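Local atomic coordinates of periplasmic beta-glucosidase (Pseudomonas aeruginosa, PDB entry 6R5T), a protein that probably hydrolyses terminal, non-reducing beta-D-glucosyl residues of beta-glucosides in the periplasm, releasing beta-D-glucose, as a member of glycosyl hydrolase family 3. Residues 101-106 against 153-158; 92-97 against 356-361; 231-236 against 260-265. The protein carries 1 engineered substitution. All blocks are in the same frame, centred on the assembly; numbering follows the deposited sequence.

Interaction 1. Residues 101-106 against 153-158; sequences EVVARS and SGVMVR
Val103 and Met156 carry the deeper half of this contact, and their side chains run across one another at about a right angle. The touching atoms are a methyl and the thioether sulfur: Val103 CG1 lies 3.5 Å from Met156 SD. Two torsions account for this meeting. Val103 directs CG1 opposite its own backbone N (chi1 177°), out toward the facing helix. The CA–CB bond of Met156 does not aim at segment 101-106, but the chain folds back at chi2 (-76°), which brings SD over to the valine. The methionine therefore reaches across with SD, while its CG stands farther from Val103 CG1, at 4.1 Å.

The second pair is smaller and lies nearer the surface. Val155 points its CA–CB bond at the other helix and presents CG1, which sits 3.8 Å from Ala104 CB and just as far from Ala104 N, so the methyl rests against both side chain and backbone. Because alanine offers so little bulk, the backbones come close here: the CA atoms of Ala104 and Met156 are 5.9 Å apart. The same Val155 CG1 approaches Val103 CG1 only loosely.

All cross-segment contacts are apolar. Ser106 turns its hydroxyl back into its own helix, with OG donating to Val103 O at 2.7 Å. Beyond the two segments, Met156 also packs on Pro125, Phe142 and Ala107, and Val155 on Pro100. The helix axes approach to 8.6 Å at a signed crossing angle of -37°, running broadly in the same direction. Such packing of roughly parallel helices is typical of the layer around the strands of a TIM-barrel-like domain, here the family 3 N-terminal domain, to which helices 100-116 and 146-161 both belong.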
loop_
_atom_site.group_PDB
_atom_site.type_symbol
_atom_site.label_atom_id
_atom_site.label_comp_id
_atom_site.label_asym_id
_atom_site.label_seq_id
_atom_site.Cartn_x
_atom_site.Cartn_y
_atom_site.Cartn_z
ATOM N N GLU A 101 -9.367 6.298 31.376
ATOM C CA GLU A 101 -9.619 5.587 32.659
ATOM C C GLU A 101 -10.136 4.168 32.432
ATOM O O GLU A 101 -9.810 3.267 33.245
ATOM C CB GLU A 101 -10.595 6.353 33.550
ATOM C CG GLU A 101 -9.981 7.661 34.014
ATOM C CD GLU A 101 -10.485 8.181 35.351
ATOM O OE1 GLU A 101 -11.682 7.935 35.696
ATOM O OE2 GLU A 101 -9.677 8.839 36.048
ATOM N N VAL A 102 -10.903 3.924 31.389
ATOM C CA VAL A 102 -11.380 2.549 31.107
ATOM C C VAL A 102 -10.173 1.708 30.695
ATOM O O VAL A 102 -10.018 0.532 31.125
ATOM C CB VAL A 102 -12.433 2.624 29.988
ATOM C CG1 VAL A 102 -12.793 1.255 29.459
ATOM C CG2 VAL A 102 -13.645 3.355 30.502
ATOM N N VAL A 103 -9.356 2.260 29.806
ATOM C CA VAL A 103 -8.166 1.532 29.338
ATOM C C VAL A 103 -7.256 1.251 30.536
ATOM O O VAL A 103 -6.802 0.080 30.659
ATOM C CB VAL A 103 -7.451 2.289 28.209
ATOM C CG1 VAL A 103 -6.189 1.552 27.801
ATOM C CG2 VAL A 103 -8.404 2.455 27.039
ATOM N N ALA A 104 -7.029 2.239 31.399
ATOM C CA ALA A 104 -6.183 2.043 32.601
ATOM C C ALA A 104 -6.752 0.910 33.449
ATOM O O ALA A 104 -6.003 0.090 33.989
ATOM C CB ALA A 104 -6.060 3.307 33.416
ATOM N N ARG A 105 -8.068 0.869 33.617
ATOM C CA ARG A 105 -8.665 -0.163 34.485
ATOM C C ARG A 105 -8.356 -1.547 33.930
ATOM O O ARG A 105 -8.051 -2.469 34.682
ATOM C CB ARG A 105 -10.152 0.108 34.611
ATOM C CG ARG A 105 -10.853 -0.850 35.547
ATOM C CD ARG A 105 -12.285 -0.410 35.690
ATOM N NE ARG A 105 -13.010 -1.210 36.652
ATOM C CZ ARG A 105 -14.329 -1.256 36.744
ATOM N NH1 ARG A 105 -15.069 -0.537 35.909
ATOM N NH2 ARG A 105 -14.875 -2.012 37.679
ATOM N N SER A 106 -8.452 -1.714 32.620
ATOM C CA SER A 106 -8.216 -3.034 31.994
ATOM C C SER A 106 -6.763 -3.434 32.268
ATOM O O SER A 106 -6.521 -4.603 32.605
ATOM C CB SER A 106 -8.550 -3.055 30.475
ATOM O OG SER A 106 -7.594 -2.333 29.735
ATOM N N SER A 153 -0.813 4.445 24.958
ATOM C CA SER A 153 0.470 3.771 25.199
ATOM C C SER A 153 0.974 4.161 26.598
ATOM O O SER A 153 1.303 3.273 27.381
ATOM C CB SER A 153 1.449 4.147 24.115
ATOM O OG SER A 153 2.785 3.734 24.432
ATOM N N GLY A 154 1.017 5.446 26.877
ATOM C CA GLY A 154 1.483 5.931 28.189
ATOM C C GLY A 154 0.553 5.466 29.300
ATOM O O GLY A 154 1.020 5.018 30.352
ATOM N N VAL A 155 -0.747 5.508 29.093
ATOM C CA VAL A 155 -1.734 5.042 30.110
ATOM C C VAL A 155 -1.524 3.572 30.468
ATOM O O VAL A 155 -1.518 3.192 31.650
ATOM C CB VAL A 155 -3.166 5.281 29.582
ATOM C CG1 VAL A 155 -4.192 4.544 30.392
ATOM C CG2 VAL A 155 -3.463 6.754 29.538
ATOM N N MET A 156 -1.333 2.719 29.479
ATOM C CA MET A 156 -1.143 1.285 29.679
ATOM C C MET A 156 0.143 1.059 30.483
ATOM O O MET A 156 0.112 0.293 31.443
ATOM C CB MET A 156 -0.981 0.573 28.340
ATOM C CG MET A 156 -2.259 0.531 27.486
ATOM S SD MET A 156 -3.456 -0.654 28.062
ATOM C CE MET A 156 -2.608 -2.222 27.944
ATOM N N VAL A 157 1.217 1.706 30.098
ATOM C CA VAL A 157 2.489 1.530 30.844
ATOM C C VAL A 157 2.313 1.932 32.315
ATOM O O VAL A 157 2.722 1.184 33.216
ATOM C CB VAL A 157 3.603 2.329 30.189
ATOM C CG1 VAL A 157 4.840 2.372 31.053
ATOM C CG2 VAL A 157 3.923 1.729 28.824
ATOM N N ARG A 158 1.752 3.097 32.561
ATOM C CA ARG A 158 1.564 3.579 33.955
ATOM C C ARG A 158 0.673 2.642 34.739
ATOM O O ARG A 158 0.949 2.382 35.964
ATOM C CB ARG A 158 1.091 5.020 33.942
ATOM C CG ARG A 158 2.153 5.995 33.453
ATOM C CD ARG A 158 1.725 7.436 33.655
ATOM N NE ARG A 158 0.584 7.787 32.836
ATOM C CZ ARG A 158 0.618 8.297 31.597
ATOM N NH1 ARG A 158 1.760 8.557 30.975
ATOM N NH2 ARG A 158 -0.526 8.545 30.990
#

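Interaction 2. Residues 92-97 against 356-361; sequences LGLAAS and REVARE
Leu94 touches Val358 and Ser97 lies against Glu361, and these two points join segment 92-97 to helix 352-362. The first link in sequence order is indirect: Gly93 O receives a weak hydrogen bond from a water that also donates to Val358 O, the latter at 2.8 Å, so one water joins the two backbones.

At Leu94 the CA–CB bond does not aim at the partner helix. CG stands opposite the carbonyl carbon (chi1 -64°), and the CD2 branch bridges the remaining distance, meeting Val358 CG1 at 3.5 Å. This is tighter than usual for two methyl groups, and the side chains slant past each other.

Ala96 comes near through its carbonyl, beside that of Glu361, and its backbone also bonds to Lys562. Ser97 makes the closest backbone approach, its CA being 4.9 Å from that of Glu361. Its CA–H group points at Glu361 O (CA to O 3.4 Å, angle at the hydrogen 152°), while Ser97 CB rests on Glu361 CB at 3.8 Å. The serine hydroxyl takes no part across the contact. With chi1 at 77°, OG turns back to donate to Leu94 O at 2.7 Å, almost in line with the C=O bond. Since Ser97 N donates to the same oxygen, Leu94 O is gripped twice by the same residue, which helps hold the backbone here.

The carboxylate of Glu361 looks elsewhere, forming a salt bridge from OE1 to Lys678 NZ, an ammonium group that Ser97 O also accepts from. The contact thus rests on methyl packing, a CA–H···O approach and one water, while the charge partner of Glu361 comes from a third part of the chain: Lys678 ties both segments together and probably favours the ionised form of Glu361.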
loop_
_atom_site.group_PDB
_atom_site.type_symbol
_atom_site.label_atom_id
_atom_site.label_comp_id
_atom_site.label_asym_id
_atom_site.label_seq_id
_atom_site.Cartn_x
_atom_site.Cartn_y
_atom_site.Cartn_z
ATOM N N LEU A 92 -8.313 -3.006 20.092
ATOM C CA LEU A 92 -8.995 -2.108 19.142
ATOM C C LEU A 92 -10.365 -1.736 19.728
ATOM O O LEU A 92 -10.839 -0.632 19.520
ATOM C CB LEU A 92 -9.040 -2.863 17.805
ATOM C CG LEU A 92 -9.543 -2.058 16.633
ATOM C CD1 LEU A 92 -8.664 -0.858 16.374
ATOM C CD2 LEU A 92 -9.598 -3.008 15.439
ATOM N N GLY A 93 -11.016 -2.616 20.497
ATOM C CA GLY A 93 -12.275 -2.377 21.215
ATOM C C GLY A 93 -12.060 -1.485 22.434
ATOM O O GLY A 93 -12.863 -0.604 22.731
ATOM N N LEU A 94 -10.985 -1.678 23.179
ATOM C CA LEU A 94 -10.666 -0.792 24.307
ATOM C C LEU A 94 -10.475 0.629 23.809
ATOM O O LEU A 94 -10.881 1.577 24.490
ATOM C CB LEU A 94 -9.384 -1.256 25.009
ATOM C CG LEU A 94 -9.439 -2.614 25.683
ATOM C CD1 LEU A 94 -8.066 -3.064 26.188
ATOM C CD2 LEU A 94 -10.419 -2.542 26.859
ATOM N N ALA A 95 -9.797 0.823 22.676
ATOM C CA ALA A 95 -9.561 2.161 22.140
ATOM C C ALA A 95 -10.896 2.829 21.834
ATOM O O ALA A 95 -10.990 4.034 21.988
ATOM C CB ALA A 95 -8.686 2.086 20.899
ATOM N N ALA A 96 -11.887 2.070 21.397
ATOM C CA ALA A 96 -13.181 2.621 20.997
ATOM C C ALA A 96 -13.912 3.189 22.205
ATOM O O ALA A 96 -14.935 3.885 22.002
ATOM C CB ALA A 96 -14.027 1.588 20.282
ATOM N N SER A 97 -13.455 2.896 23.420
ATOM C CA SER A 97 -13.999 3.565 24.624
ATOM C C SER A 97 -13.668 5.068 24.633
ATOM O O SER A 97 -14.334 5.797 25.372
ATOM C CB SER A 97 -13.524 2.911 25.889
ATOM O OG SER A 97 -12.161 3.283 26.188
ATOM N N ARG A 356 -17.110 -6.576 32.491
ATOM C CA ARG A 356 -18.441 -6.237 31.925
ATOM C C ARG A 356 -18.515 -4.721 31.745
ATOM O O ARG A 356 -18.980 -4.254 30.677
ATOM C CB ARG A 356 -19.539 -6.796 32.849
ATOM C CG ARG A 356 -20.944 -6.614 32.284
ATOM C CD ARG A 356 -21.918 -7.370 33.155
ATOM N NE ARG A 356 -23.283 -7.239 32.714
ATOM C CZ ARG A 356 -24.261 -8.029 33.128
ATOM N NH1 ARG A 356 -23.982 -9.014 33.957
ATOM N NH2 ARG A 356 -25.497 -7.846 32.700
ATOM N N GLU A 357 -18.089 -3.942 32.745
ATOM C CA GLU A 357 -18.154 -2.451 32.653
ATOM C C GLU A 357 -17.249 -1.956 31.521
ATOM O O GLU A 357 -17.643 -1.055 30.783
ATOM C CB GLU A 357 -17.814 -1.819 33.991
ATOM C CG GLU A 357 -18.949 -2.106 34.973
ATOM C CD GLU A 357 -18.816 -1.580 36.386
ATOM O OE1 GLU A 357 -17.732 -1.151 36.766
ATOM O OE2 GLU A 357 -19.840 -1.651 37.121
ATOM N N VAL A 358 -16.052 -2.501 31.415
ATOM C CA VAL A 358 -15.110 -2.052 30.363
ATOM C C VAL A 358 -15.682 -2.448 29.003
ATOM O O VAL A 358 -15.653 -1.629 28.062
ATOM C CB VAL A 358 -13.706 -2.633 30.604
ATOM C CG1 VAL A 358 -12.847 -2.524 29.358
ATOM C CG2 VAL A 358 -13.023 -1.954 31.802
ATOM N N ALA A 359 -16.186 -3.668 28.868
ATOM C CA ALA A 359 -16.659 -4.159 27.552
ATOM C C ALA A 359 -17.869 -3.351 27.076
ATOM O O ALA A 359 -17.952 -3.059 25.872
ATOM C CB ALA A 359 -16.976 -5.619 27.588
ATOM N N ARG A 360 -18.675 -2.820 27.988
ATOM C CA ARG A 360 -19.812 -1.984 27.529
ATOM C C ARG A 360 -19.310 -0.745 26.770
ATOM O O ARG A 360 -20.033 -0.292 25.876
ATOM C CB ARG A 360 -20.627 -1.463 28.729
ATOM C CG ARG A 360 -21.497 -2.477 29.445
ATOM C CD ARG A 360 -21.975 -1.795 30.752
ATOM N NE ARG A 360 -22.719 -2.766 31.541
ATOM C CZ ARG A 360 -22.877 -2.762 32.859
ATOM N NH1 ARG A 360 -22.384 -1.789 33.599
ATOM N NH2 ARG A 360 -23.588 -3.722 33.421
ATOM N N GLU A 361 -18.178 -0.177 27.182
ATOM C CA GLU A 361 -17.709 1.126 26.710
ATOM C C GLU A 361 -17.164 1.074 25.284
ATOM O O GLU A 361 -17.119 2.124 24.665
ATOM C CB GLU A 361 -16.643 1.687 27.643
ATOM C CG GLU A 361 -17.145 1.963 29.063
ATOM C CD GLU A 361 -18.256 3.009 29.150
ATOM O OE1 GLU A 361 -18.343 3.867 28.225
ATOM O OE2 GLU A 361 -19.076 2.927 30.100
HETATM O O HOH W 1 -13.862 -1.136 26.017
#

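Interaction 3. Residues 231-236 against 260-265; sequences ATANRW and KELIKH
Ala233 and Leu262 mark the closest approach of the two backbones, with CA atoms 7.5 Å apart. Neither segment is a regular helix at that point. Residues 231-232 form a 3-10 turn, closed by Asn234 N bonding to Ala231 O at 3.1 Å, before helix 235-245 starts; residues 262-265 keep helical phi and psi but lack the regular bonding pattern.

One side chain fills the space between them. Leu262 points its CA–CB bond at the other segment, with CG opposite the carbonyl carbon (chi1 -63°), and both methyls of the fork face Ala233 CB, CD2 at 3.8 Å and CD1 at 4.1 Å. CD2 also looks toward Thr232, reaching its CB at 4.2 Å.

In the TIM-barrel-like N-terminal domain, this packing joins the stretch leading into helix 235-245 to the one at the end of helix 258-261, with helix 235-245 and strand 251-253 between them in sequence. Helix 271-281 covers the same apolar patch, touching Thr232 through Ala278, Ala233 through Leu277 and Leu262 through Ala274.

Asn234 N-caps the following helix, its OD1 accepting from Leu237 N. On the far segment, Glu261 OE2 forms a salt bridge with Arg585 of the second subunit.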
loop_
_atom_site.group_PDB
_atom_site.type_symbol
_atom_site.label_atom_id
_atom_site.label_comp_id
_atom_site.label_asym_id
_atom_site.label_seq_id
_atom_site.Cartn_x
_atom_site.Cartn_y
_atom_site.Cartn_z
ATOM N N ALA A 231 14.761 -4.574 12.138
ATOM C CA ALA A 231 14.809 -3.870 13.421
ATOM C C ALA A 231 15.865 -4.519 14.342
ATOM O O ALA A 231 16.570 -3.790 15.043
ATOM C CB ALA A 231 13.443 -3.840 14.037
ATOM N N THR A 232 15.926 -5.834 14.316
ATOM C CA THR A 232 16.820 -6.620 15.206
ATOM C C THR A 232 18.278 -6.284 14.918
ATOM O O THR A 232 19.111 -6.495 15.832
ATOM C CB THR A 232 16.508 -8.095 15.033
ATOM O OG1 THR A 232 15.119 -8.259 15.286
ATOM C CG2 THR A 232 17.308 -8.980 15.977
ATOM N N ALA A 233 18.622 -5.807 13.709
ATOM C CA ALA A 233 20.017 -5.453 13.350
ATOM C C ALA A 233 20.188 -3.958 13.126
ATOM O O ALA A 233 21.165 -3.567 12.463
ATOM C CB ALA A 233 20.433 -6.187 12.113
ATOM N N ASN A 234 19.261 -3.150 13.602
ATOM C CA ASN A 234 19.168 -1.729 13.210
ATOM C C ASN A 234 19.760 -0.857 14.308
ATOM O O ASN A 234 19.048 -0.493 15.265
ATOM C CB ASN A 234 17.718 -1.395 12.886
ATOM C CG ASN A 234 17.625 -0.131 12.079
ATOM O OD1 ASN A 234 18.270 0.866 12.436
ATOM N ND2 ASN A 234 16.775 -0.151 11.052
ATOM N N ARG A 235 21.062 -0.573 14.213
ATOM C CA ARG A 235 21.740 0.204 15.265
ATOM C C ARG A 235 21.204 1.643 15.321
ATOM O O ARG A 235 21.100 2.217 16.416
ATOM C CB ARG A 235 23.245 0.180 15.039
ATOM C CG ARG A 235 24.035 0.758 16.204
ATOM C CD ARG A 235 25.532 0.552 15.996
ATOM N NE ARG A 235 26.194 1.517 16.857
ATOM C CZ ARG A 235 26.495 1.345 18.126
ATOM N NH1 ARG A 235 26.288 0.170 18.717
ATOM N NH2 ARG A 235 27.046 2.353 18.791
ATOM N N TRP A 236 20.779 2.179 14.190
ATOM C CA TRP A 236 20.181 3.521 14.171
ATOM C C TRP A 236 18.946 3.490 15.078
ATOM O O TRP A 236 18.734 4.359 15.945
ATOM C CB TRP A 236 19.892 3.947 12.729
ATOM C CG TRP A 236 19.050 5.164 12.740
ATOM C CD1 TRP A 236 19.494 6.434 13.017
ATOM C CD2 TRP A 236 17.613 5.219 12.658
ATOM N NE1 TRP A 236 18.421 7.286 13.069
ATOM C CE2 TRP A 236 17.265 6.568 12.852
ATOM C CE3 TRP A 236 16.605 4.280 12.407
ATOM C CZ2 TRP A 236 15.936 6.982 12.800
ATOM C CZ3 TRP A 236 15.293 4.696 12.355
ATOM C CH2 TRP A 236 14.966 6.026 12.577
ATOM N N LYS A 260 18.069 -15.205 14.767
ATOM C CA LYS A 260 18.331 -16.177 13.694
ATOM C C LYS A 260 17.685 -15.769 12.376
ATOM O O LYS A 260 18.251 -16.039 11.305
ATOM C CB LYS A 260 17.818 -17.524 14.213
ATOM C CG LYS A 260 18.106 -18.667 13.279
ATOM C CD LYS A 260 17.712 -20.019 13.883
ATOM C CE LYS A 260 17.988 -21.127 12.891
ATOM N NZ LYS A 260 17.682 -22.468 13.449
ATOM N N GLU A 261 16.522 -15.097 12.424
ATOM C CA GLU A 261 15.823 -14.639 11.197
ATOM C C GLU A 261 16.667 -13.632 10.405
ATOM O O GLU A 261 16.369 -13.387 9.229
ATOM C CB GLU A 261 14.445 -14.037 11.489
ATOM C CG GLU A 261 13.426 -15.075 11.900
ATOM C CD GLU A 261 12.045 -14.501 12.242
ATOM O OE1 GLU A 261 11.735 -13.377 11.807
ATOM O OE2 GLU A 261 11.301 -15.192 12.981
ATOM N N LEU A 262 17.682 -13.015 10.993
ATOM C CA LEU A 262 18.591 -12.141 10.168
ATOM C C LEU A 262 19.197 -12.883 8.992
ATOM O O LEU A 262 19.536 -12.255 7.989
ATOM C CB LEU A 262 19.666 -11.523 11.045
ATOM C CG LEU A 262 19.146 -10.597 12.123
ATOM C CD1 LEU A 262 20.268 -10.125 13.046
ATOM C CD2 LEU A 262 18.431 -9.387 11.542
ATOM N N ILE A 263 19.293 -14.215 9.060
ATOM C CA ILE A 263 19.806 -14.988 7.914
ATOM C C ILE A 263 18.769 -14.971 6.776
ATOM O O ILE A 263 19.107 -14.746 5.615
ATOM C CB ILE A 263 20.141 -16.411 8.379
ATOM C CG1 ILE A 263 21.260 -16.361 9.421
ATOM C CG2 ILE A 263 20.494 -17.244 7.167
ATOM C CD1 ILE A 263 21.449 -17.688 10.150
ATOM N N LYS A 264 17.510 -15.241 7.094
ATOM C CA LYS A 264 16.435 -15.210 6.081
ATOM C C LYS A 264 16.289 -13.804 5.497
ATOM O O LYS A 264 16.002 -13.689 4.289
ATOM C CB LYS A 264 15.150 -15.791 6.657
ATOM C CG LYS A 264 15.287 -17.314 6.808
ATOM C CD LYS A 264 14.018 -17.948 7.129
ATOM C CE LYS A 264 14.049 -19.463 7.202
ATOM N NZ LYS A 264 12.656 -19.937 7.459
ATOM N N HIS A 265 16.432 -12.771 6.305
ATOM C CA HIS A 265 16.407 -11.387 5.784
ATOM C C HIS A 265 17.585 -11.108 4.847
ATOM O O HIS A 265 17.546 -10.087 4.126
ATOM C CB HIS A 265 16.453 -10.387 6.907
ATOM C CG HIS A 265 15.163 -10.171 7.618
ATOM N ND1 HIS A 265 14.105 -9.526 7.017
ATOM C CD2 HIS A 265 14.798 -10.381 8.898
ATOM C CE1 HIS A 265 13.150 -9.370 7.946
ATOM N NE2 HIS A 265 13.540 -9.890 9.068
#

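In the fold
Interactions 1 and 2 adjoin, their centres 12 Å apart, and helices 91-95 and 100-116 follow each other in the chain. Val102 packs on Val358, and a 2.9 Å salt bridge from Arg105 NH1 to Glu357 OE1 also connects them, so helix 352-362 touches helices 91-95 and 100-116 alike. Interaction 3 stands apart: its centre is 31 Å from that of interaction 1 and 36 Å from that of interaction 2. Along the chain, 92-97 with 356-361 closes a long loop that encloses the other two, which follow in series. Interactions 1 and 3 thus pack the N-terminal domain internally, whereas interaction 2 ties it to helix 352-362, just ahead of strand 364-368 of the mixed sheet.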